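PDB 3FPW: extracellular haem-binding protein from Streptomyces reticuli, which binds and degrades haem, also binds iron, and assembles into an oligomer that is essential for interaction with its cognate two-component sensor kinase. Local coordinates for residues P141-K144 / D145-G148; G172-S175 / G176-E180; V52-G56 / G57-Q61; T63-T66 / L67-T71. All coordinates share one frame; numbering follows the deposited sequence.

Contact 1: P141-K144 / D145-G148. With PO4 (phosphate ion), chain G.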
loop_
_atom_site.group_PDB
_atom_site.type_symbol
_atom_site.label_atom_id
_atom_site.label_comp_id
_atom_site.label_asym_id
_atom_site.label_seq_id
_atom_site.Cartn_x
_atom_site.Cartn_y
_atom_site.Cartn_z
ATOM N N PRO A 141 -19.609 12.880 -10.942
ATOM C CA PRO A 141 -18.617 11.965 -11.502
ATOM C C PRO A 141 -17.506 11.560 -10.534
ATOM O O PRO A 141 -16.853 10.548 -10.751
ATOM C CB PRO A 141 -18.049 12.718 -12.712
ATOM C CG PRO A 141 -18.479 14.141 -12.556
ATOM C CD PRO A 141 -19.680 14.165 -11.666
ATOM N N THR A 142 -17.301 12.329 -9.473
ATOM C CA THR A 142 -16.210 12.032 -8.537
ATOM C C THR A 142 -16.620 11.119 -7.378
ATOM O O THR A 142 -15.828 10.855 -6.491
ATOM C CB THR A 142 -15.528 13.323 -8.027
ATOM O OG1 THR A 142 -16.493 14.138 -7.367
ATOM C CG2 THR A 142 -14.952 14.106 -9.218
ATOM N N LEU A 143 -17.865 10.644 -7.384
ATOM C CA LEU A 143 -18.263 9.616 -6.425
ATOM C C LEU A 143 -17.288 8.451 -6.532
ATOM O O LEU A 143 -16.916 7.841 -5.527
ATOM C CB LEU A 143 -19.685 9.133 -6.695
ATOM C CG LEU A 143 -20.794 10.083 -6.253
ATOM C CD1 LEU A 143 -22.117 9.535 -6.739
ATOM C CD2 LEU A 143 -20.827 10.256 -4.756
ATOM N N LYS A 144 -16.851 8.160 -7.756
ATOM C CA LYS A 144 -16.025 6.978 -7.976
ATOM C C LYS A 144 -14.588 7.143 -7.464
ATOM O O LYS A 144 -13.803 6.191 -7.461
ATOM C CB LYS A 144 -16.040 6.568 -9.452
ATOM C CG LYS A 144 -15.252 7.480 -10.353
ATOM C CD LYS A 144 -15.369 7.003 -11.799
ATOM C CE LYS A 144 -14.933 8.091 -12.766
ATOM N NZ LYS A 144 -13.552 8.574 -12.487
ATOM N N ASP A 145 -14.263 8.338 -6.975
ATOM C CA ASP A 145 -12.946 8.591 -6.387
ATOM C C ASP A 145 -12.903 8.240 -4.904
ATOM O O ASP A 145 -11.847 8.249 -4.270
ATOM C CB ASP A 145 -12.550 10.045 -6.656
ATOM C CG ASP A 145 -12.289 10.296 -8.145
ATOM O OD1 ASP A 145 -11.676 9.418 -8.792
ATOM O OD2 ASP A 145 -12.698 11.338 -8.668
ATOM N N ILE A 146 -14.061 7.909 -4.354
ATOM C CA ILE A 146 -14.133 7.493 -2.961
ATOM C C ILE A 146 -13.454 6.136 -2.818
ATOM O O ILE A 146 -13.756 5.187 -3.552
ATOM C CB ILE A 146 -15.588 7.442 -2.496
ATOM C CG1 ILE A 146 -16.170 8.853 -2.442
ATOM C CG2 ILE A 146 -15.731 6.715 -1.134
ATOM C CD1 ILE A 146 -17.683 8.897 -2.262
ATOM N N PRO A 147 -12.499 6.038 -1.885
ATOM C CA PRO A 147 -11.717 4.829 -1.706
ATOM C C PRO A 147 -12.573 3.595 -1.470
ATOM O O PRO A 147 -13.595 3.653 -0.769
ATOM C CB PRO A 147 -10.879 5.144 -0.457
ATOM C CG PRO A 147 -10.641 6.594 -0.593
ATOM C CD PRO A 147 -11.993 7.131 -1.043
ATOM N N GLY A 148 -12.152 2.490 -2.077
ATOM C CA GLY A 148 -12.738 1.173 -1.800
ATOM C C GLY A 148 -13.973 0.870 -2.630
ATOM O O GLY A 148 -14.539 -0.220 -2.545
HETATM P P PO4 G . -8.537 2.234 -2.910
HETATM O O1 PO4 G . -9.811 2.485 -3.690
HETATM O O2 PO4 G . -7.518 1.534 -3.782
HETATM O O3 PO4 G . -7.991 3.568 -2.449
HETATM O O4 PO4 G . -8.831 1.370 -1.703
HETATM O O HOH W 1 -13.896 11.036 -11.136
HETATM O O HOH W 2 -11.660 4.466 -5.623
#
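The amide of D145 donates to T142 O at 3.0 Å, and that of I146 donates to L143 O at 3.1 Å. The carboxylate of D145 folds back over T142, with OD2 3.5 Å from T142 CB. Water 1 holds the same OD2: it donates to OD2 and to P141 O and accepts from K144 NZ. K144 NZ stays 4.2 Å from D145 OD1, beyond a salt bridge, so within this stretch the water joins the two charges.

The two i to i+3 backbone bonds mark a short 3-10 turn in the loop between helix 130-135 and strand 155-160. On its other face L143 CD2 meets I146 CD1 at 4.2 Å.

T142 OG1 lies between its own N and carbonyl carbon (chi1 59°), turned away from D145 and bonded to F151 O of the second subunit. K144 also packs on D145 of the third subunit, and its side chain is about 4 Å from a bound iron(III) ion. Beyond the turn, past P147, G148 N donates almost straight to phosphate O1 at 2.8 Å, and R118 NH1 binds the same phosphate.

Contact 2: G172-S175 / G176-E180. With PO4 (phosphate ion), chain D.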
loop_
_atom_site.group_PDB
_atom_site.type_symbol
_atom_site.label_atom_id
_atom_site.label_comp_id
_atom_site.label_asym_id
_atom_site.label_seq_id
_atom_site.Cartn_x
_atom_site.Cartn_y
_atom_site.Cartn_z
ATOM N N GLY A 172 -17.193 -11.348 -12.901
ATOM C CA GLY A 172 -16.649 -12.450 -13.700
ATOM C C GLY A 172 -17.543 -12.879 -14.849
ATOM O O GLY A 172 -17.085 -13.588 -15.744
ATOM N N ALA A 173 -18.812 -12.465 -14.830
ATOM C CA ALA A 173 -19.707 -12.754 -15.954
ATOM C C ALA A 173 -19.410 -11.797 -17.109
ATOM O O ALA A 173 -18.689 -10.801 -16.944
ATOM C CB ALA A 173 -21.176 -12.643 -15.544
ATOM N N PRO A 174 -19.971 -12.090 -18.285
ATOM C CA PRO A 174 -19.643 -11.287 -19.450
ATOM C C PRO A 174 -20.169 -9.859 -19.401
ATOM O O PRO A 174 -19.755 -9.017 -20.206
ATOM C CB PRO A 174 -20.311 -12.045 -20.600
ATOM C CG PRO A 174 -20.575 -13.377 -20.123
ATOM C CD PRO A 174 -20.691 -13.328 -18.641
ATOM N N SER A 175 -21.073 -9.574 -18.477
ATOM C CA SER A 175 -21.574 -8.208 -18.316
ATOM C C SER A 175 -21.894 -7.966 -16.850
ATOM O O SER A 175 -22.166 -8.907 -16.086
ATOM C CB SER A 175 -22.819 -7.956 -19.184
ATOM O OG SER A 175 -23.967 -8.616 -18.657
ATOM N N GLY A 176 -21.838 -6.699 -16.458
ATOM C CA GLY A 176 -22.218 -6.313 -15.096
ATOM C C GLY A 176 -23.678 -6.634 -14.829
ATOM O O GLY A 176 -24.059 -6.992 -13.709
ATOM N N ASP A 177 -24.507 -6.524 -15.855
ATOM C CA ASP A 177 -25.920 -6.804 -15.655
ATOM C C ASP A 177 -26.124 -8.288 -15.321
ATOM O O ASP A 177 -26.918 -8.620 -14.446
ATOM C CB ASP A 177 -26.745 -6.371 -16.862
ATOM C CG ASP A 177 -26.911 -4.846 -16.944
ATOM O OD1 ASP A 177 -26.683 -4.125 -15.929
ATOM O OD2 ASP A 177 -27.269 -4.372 -18.037
ATOM N N LEU A 178 -25.386 -9.174 -15.988
ATOM C CA LEU A 178 -25.440 -10.590 -15.629
ATOM C C LEU A 178 -24.882 -10.794 -14.217
ATOM O O LEU A 178 -25.472 -11.522 -13.430
ATOM C CB LEU A 178 -24.670 -11.453 -16.622
ATOM C CG LEU A 178 -25.420 -11.672 -17.926
ATOM C CD1 LEU A 178 -24.423 -12.211 -18.930
ATOM C CD2 LEU A 178 -26.553 -12.654 -17.667
ATOM N N ASP A 179 -23.752 -10.164 -13.899
ATOM C CA ASP A 179 -23.221 -10.259 -12.527
ATOM C C ASP A 179 -24.326 -9.930 -11.532
ATOM O O ASP A 179 -24.513 -10.611 -10.509
ATOM C CB ASP A 179 -22.108 -9.239 -12.269
ATOM C CG ASP A 179 -20.795 -9.570 -12.957
ATOM O OD1 ASP A 179 -20.472 -10.770 -13.113
ATOM O OD2 ASP A 179 -20.044 -8.606 -13.302
ATOM N N GLU A 180 -25.043 -8.848 -11.808
ATOM C CA GLU A 180 -26.037 -8.381 -10.851
ATOM C C GLU A 180 -27.245 -9.312 -10.769
ATOM O O GLU A 180 -27.861 -9.429 -9.713
ATOM C CB GLU A 180 -26.436 -6.928 -11.118
ATOM C CG GLU A 180 -26.802 -6.207 -9.843
ATOM C CD GLU A 180 -26.965 -4.720 -10.062
ATOM O OE1 GLU A 180 -28.117 -4.266 -10.233
ATOM O OE2 GLU A 180 -25.937 -4.019 -10.084
HETATM P P PO4 D . -16.426 -7.732 -13.783
HETATM O O1 PO4 D . -17.442 -8.867 -13.850
HETATM O O2 PO4 D . -16.270 -7.210 -15.190
HETATM O O3 PO4 D . -17.059 -6.664 -12.950
HETATM O O4 PO4 D . -15.037 -8.071 -13.195
#
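D179 turns its carboxylate back from the first turn of the helix to the amide of A173 in the loop before it. Its OD1 accepts from A173 N at 2.9 Å. The amide comes in on the syn side, 17° out of the carboxylate plane. OD1 also lies close to the methyl of A173, with CB at 3.1 Å. The other oxygen, OD2, faces a phosphate ion and is 2.7 Å from its O1. G172 N donates to the same O1, also at 2.7 Å and nearly straight. K119 completes this site: its NZ forms a salt bridge with D179 OD2 and a hydrogen bond to the phosphate.

S175 is the N-cap of helix 176-187, in the link that follows strand 163-171. Its OG is placed between its own N and carbonyl carbon (chi1 73°). From there it accepts from L178 N at 3.1 Å. The S175 carbonyl takes the next amide, D179 N, at 3.0 Å. The residue that donates this backbone bond is the one whose carboxylate holds A173 N.

The CB of L178 is directed at the loop and rests on A173 CB at 3.8 Å, while CD1 reaches across to the P174 ring at CD. P174 and L178 both also touch R86. The side chain of P174 is about 4 Å from a bound iron(III) ion. No other protein chain of the assembly touches this contact.

Contact 3: V52-G56 / G57-Q61; sequences VAARG and GELTQ
E58 sets CG beside its backbone N (chi1 -69°), and the rest of its chain runs extended toward A54 and R55. L59 has a similar first torsion (chi1 -61°), which lays its methyls over A54. OE1 of E58 accepts from R55 N at 3.2 Å, in a nearly straight bond that meets the oxygen almost along its C-O axis. The same OE1 lies 2.5 Å from R55 O.

Residues G56 to L59 form a type I beta turn, closed by L59 N donating to G56 O at 3.0 Å. The peptide before G56 is cis. On the inner side of the bend L59 CD2 meets A54 CB at 3.9 Å, and CD1 lies 3.8 Å from A54 O.

The contact lies on an N-terminal arm, its centre about 30 Å from the centre of the chain. Residues on both sides of the turn pair in parallel with a strand of the fourth subunit, so the sheet runs on across the interface. A54 packs on L65 of that subunit, and L59 on A160.

The two oxygens of E58 have separate tasks. OE1 holds the bend through R55 N, and OE2 makes a salt bridge to K72 of the fourth subunit. The carboxylate therefore joins R55 N within the chain to K72 of the other copy, and couples the shape of this turn to the subunit interface.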
loop_
_atom_site.group_PDB
_atom_site.type_symbol
_atom_site.label_atom_id
_atom_site.label_comp_id
_atom_site.label_asym_id
_atom_site.label_seq_id
_atom_site.Cartn_x
_atom_site.Cartn_y
_atom_site.Cartn_z
ATOM N N VAL A 52 -12.775 -1.653 31.719
ATOM C CA VAL A 52 -13.961 -0.974 32.127
ATOM C C VAL A 52 -15.123 -1.598 31.372
ATOM O O VAL A 52 -14.978 -2.040 30.217
ATOM C CB VAL A 52 -13.826 0.526 31.816
ATOM C CG1 VAL A 52 -15.152 1.227 32.008
ATOM C CG2 VAL A 52 -12.770 1.128 32.717
ATOM N N ALA A 53 -16.275 -1.671 32.030
ATOM C CA ALA A 53 -17.477 -2.105 31.359
ATOM C C ALA A 53 -18.382 -0.906 31.081
ATOM O O ALA A 53 -18.782 -0.185 31.993
ATOM C CB ALA A 53 -18.204 -3.142 32.198
ATOM N N ALA A 54 -18.733 -0.701 29.825
ATOM C CA ALA A 54 -19.574 0.418 29.507
ATOM C C ALA A 54 -21.035 0.080 29.789
ATOM O O ALA A 54 -21.434 -1.095 29.872
ATOM C CB ALA A 54 -19.360 0.876 28.085
ATOM N N ARG A 55 -21.812 1.137 29.981
ATOM C CA ARG A 55 -23.205 1.068 30.416
ATOM C C ARG A 55 -23.668 2.514 30.282
ATOM O O ARG A 55 -23.066 3.416 30.899
ATOM C CB ARG A 55 -23.291 0.683 31.904
ATOM C CG ARG A 55 -23.233 -0.804 32.220
ATOM C CD ARG A 55 -24.636 -1.380 32.447
ATOM N NE ARG A 55 -25.367 -1.663 31.209
ATOM C CZ ARG A 55 -26.588 -2.198 31.174
ATOM N NH1 ARG A 55 -27.210 -2.505 32.303
ATOM N NH2 ARG A 55 -27.189 -2.426 30.016
ATOM N N GLY A 56 -24.728 2.771 29.528
ATOM C CA GLY A 56 -25.615 1.769 28.939
ATOM C C GLY A 56 -26.298 2.673 27.937
ATOM O O GLY A 56 -26.542 2.298 26.787
ATOM N N GLY A 57 -26.563 3.903 28.382
ATOM C CA GLY A 57 -26.836 5.003 27.450
ATOM C C GLY A 57 -25.583 5.252 26.612
ATOM O O GLY A 57 -25.594 6.028 25.652
ATOM N N GLU A 58 -24.497 4.591 26.993
ATOM C CA GLU A 58 -23.228 4.688 26.253
ATOM C C GLU A 58 -23.121 3.631 25.157
ATOM O O GLU A 58 -22.106 3.560 24.463
ATOM C CB GLU A 58 -22.049 4.532 27.207
ATOM C CG GLU A 58 -21.884 5.717 28.157
ATOM C CD GLU A 58 -21.034 5.373 29.362
ATOM O OE1 GLU A 58 -20.963 4.178 29.724
ATOM O OE2 GLU A 58 -20.465 6.312 29.968
ATOM N N LEU A 59 -24.141 2.790 25.034
ATOM C CA LEU A 59 -24.083 1.645 24.123
ATOM C C LEU A 59 -25.176 1.746 23.073
ATOM O O LEU A 59 -26.246 2.324 23.322
ATOM C CB LEU A 59 -24.231 0.323 24.884
ATOM C CG LEU A 59 -23.156 0.027 25.946
ATOM C CD1 LEU A 59 -23.515 -1.236 26.716
ATOM C CD2 LEU A 59 -21.803 -0.145 25.278
ATOM N N THR A 60 -24.897 1.185 21.905
ATOM C CA THR A 60 -25.907 1.085 20.872
ATOM C C THR A 60 -25.736 -0.268 20.174
ATOM O O THR A 60 -24.689 -0.905 20.291
ATOM C CB THR A 60 -25.868 2.287 19.898
ATOM O OG1 THR A 60 -26.937 2.165 18.959
ATOM C CG2 THR A 60 -24.559 2.359 19.158
ATOM N N GLN A 61 -26.770 -0.725 19.481
ATOM C CA GLN A 61 -26.712 -2.025 18.799
ATOM C C GLN A 61 -26.735 -1.856 17.298
ATOM O O GLN A 61 -27.335 -0.917 16.797
ATOM C CB GLN A 61 -27.926 -2.878 19.176
ATOM C CG GLN A 61 -28.133 -3.021 20.666
ATOM C CD GLN A 61 -27.660 -4.349 21.164
ATOM O OE1 GLN A 61 -28.378 -5.349 21.088
ATOM N NE2 GLN A 61 -26.446 -4.377 21.699
#

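Contact 4: T63-T66 / L67-T71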
loop_
_atom_site.group_PDB
_atom_site.type_symbol
_atom_site.label_atom_id
_atom_site.label_comp_id
_atom_site.label_asym_id
_atom_site.label_seq_id
_atom_site.Cartn_x
_atom_site.Cartn_y
_atom_site.Cartn_z
ATOM N N THR A 63 -27.278 -4.393 13.540
ATOM C CA THR A 63 -27.802 -5.667 13.043
ATOM C C THR A 63 -26.965 -6.160 11.866
ATOM O O THR A 63 -26.485 -5.361 11.048
ATOM C CB THR A 63 -29.265 -5.506 12.601
ATOM O OG1 THR A 63 -30.053 -5.104 13.736
ATOM C CG2 THR A 63 -29.824 -6.821 12.009
ATOM N N HIS A 64 -26.766 -7.469 11.814
ATOM C CA HIS A 64 -25.925 -8.115 10.793
ATOM C C HIS A 64 -26.525 -9.407 10.292
ATOM O O HIS A 64 -27.271 -10.070 11.024
ATOM C CB HIS A 64 -24.611 -8.484 11.459
ATOM C CG HIS A 64 -23.974 -7.318 12.122
ATOM N ND1 HIS A 64 -23.112 -6.480 11.452
ATOM C CD2 HIS A 64 -24.140 -6.791 13.359
ATOM C CE1 HIS A 64 -22.741 -5.504 12.265
ATOM N NE2 HIS A 64 -23.357 -5.670 13.424
ATOM N N LEU A 65 -26.168 -9.783 9.069
ATOM C CA LEU A 65 -26.333 -11.167 8.641
ATOM C C LEU A 65 -25.424 -12.032 9.500
ATOM O O LEU A 65 -24.279 -11.652 9.823
ATOM C CB LEU A 65 -25.937 -11.350 7.170
ATOM C CG LEU A 65 -26.712 -10.632 6.083
ATOM C CD1 LEU A 65 -26.195 -11.072 4.722
ATOM C CD2 LEU A 65 -28.186 -10.941 6.225
ATOM N N THR A 66 -25.927 -13.206 9.882
ATOM C CA THR A 66 -25.078 -14.213 10.466
ATOM C C THR A 66 -24.143 -14.748 9.394
ATOM O O THR A 66 -24.435 -14.655 8.190
ATOM C CB THR A 66 -25.925 -15.382 11.002
ATOM O OG1 THR A 66 -26.631 -16.005 9.922
ATOM C CG2 THR A 66 -26.926 -14.886 12.080
ATOM N N LEU A 67 -23.001 -15.291 9.809
ATOM C CA LEU A 67 -22.153 -15.999 8.845
ATOM C C LEU A 67 -22.947 -17.046 8.067
ATOM O O LEU A 67 -22.788 -17.165 6.846
ATOM C CB LEU A 67 -20.948 -16.643 9.515
ATOM C CG LEU A 67 -20.054 -17.403 8.514
ATOM C CD1 LEU A 67 -19.529 -16.501 7.367
ATOM C CD2 LEU A 67 -18.900 -18.052 9.241
ATOM N N GLU A 68 -23.800 -17.799 8.760
ATOM C CA GLU A 68 -24.628 -18.805 8.088
ATOM C C GLU A 68 -25.442 -18.191 6.929
ATOM O O GLU A 68 -25.476 -18.748 5.813
ATOM C CB GLU A 68 -25.549 -19.504 9.108
ATOM C CG GLU A 68 -26.499 -20.522 8.482
ATOM C CD GLU A 68 -27.486 -21.132 9.480
ATOM O OE1 GLU A 68 -28.086 -22.173 9.135
ATOM O OE2 GLU A 68 -27.684 -20.570 10.594
ATOM N N ALA A 69 -26.091 -17.052 7.188
ATOM C CA ALA A 69 -26.925 -16.407 6.157
ATOM C C ALA A 69 -26.060 -15.845 5.037
ATOM O O ALA A 69 -26.379 -16.000 3.850
ATOM C CB ALA A 69 -27.739 -15.282 6.773
ATOM N N ALA A 70 -24.964 -15.197 5.397
ATOM C CA ALA A 70 -24.080 -14.646 4.349
ATOM C C ALA A 70 -23.511 -15.740 3.448
ATOM O O ALA A 70 -23.372 -15.570 2.225
ATOM C CB ALA A 70 -22.955 -13.863 4.991
ATOM N N THR A 71 -23.162 -16.865 4.057
ATOM C CA THR A 71 -22.659 -18.009 3.300
ATOM C C THR A 71 -23.722 -18.590 2.375
ATOM O O THR A 71 -23.443 -18.886 1.213
ATOM C CB THR A 71 -22.166 -19.109 4.251
ATOM O OG1 THR A 71 -21.116 -18.572 5.071
ATOM C CG2 THR A 71 -21.642 -20.321 3.456
HETATM O O HOH W 3 -28.538 -17.801 10.452
#
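T66 O accepts from A70 N at 2.9 Å, and T66 OG1 accepts from A69 N at 3.0 Å. T66 is thus the N-cap of helix 67-83, at the junction where strand 59-65 ends. The side-chain bond is possible because OG1 sits between its own N and carbonyl carbon (chi1 62°), facing the start of the helix. The hydroxyl also gives its proton to water 3 at 2.7 Å. That water in turn donates to E68 OE2, so T66 and E68 are joined through it. One residue on, L67 O accepts both T71 N and T71 OG1. The hydroxyl comes from above the carbonyl plane, 42° out of it. L67 N, at the open end of the helix, is bonded to D106 of the fifth subunit.

The axes of strand segment 63-65 and helix segment 67-71 approach to 7.7 Å, at 49° to each other. L65 CB is directed at the helix and lies 4.3 Å from A69 CB, and L65 CD1 meets A70 at CA and CB. L67 and A70 both touch V101 on strand 99-104. The fourth subunit packs on this junction: its L59 on T66 and its E58 on A69. Strand residues T63 to L65 pair antiparallel with a strand of the same subunit. The methyl of A69 also closes on the cap itself, with CB 3.4 Å from T66 OG1.

Overall arrangement
Contact 4 is buried and contact 1 partly so, while contacts 2 and 3 lie at the surface of the chain. Contacts 3 and 4 share strand 59-65 and both meet the fourth subunit. One bends the N-terminal arm; the other starts a helix. Contacts 2 and 4 are both N-caps with a hydroxyl acceptor, but they lie on opposite sides of the chain's centre, about 24 Å apart between centres. Both add apolar packing beside the cap; contact 2 alone of the two has an aspartate on a loop amide and a phosphate. Contact 1 is a 3-10 turn at a subunit interface. Contacts 1 and 2 each have one residue near a bound iron and a backbone amide on a phosphate.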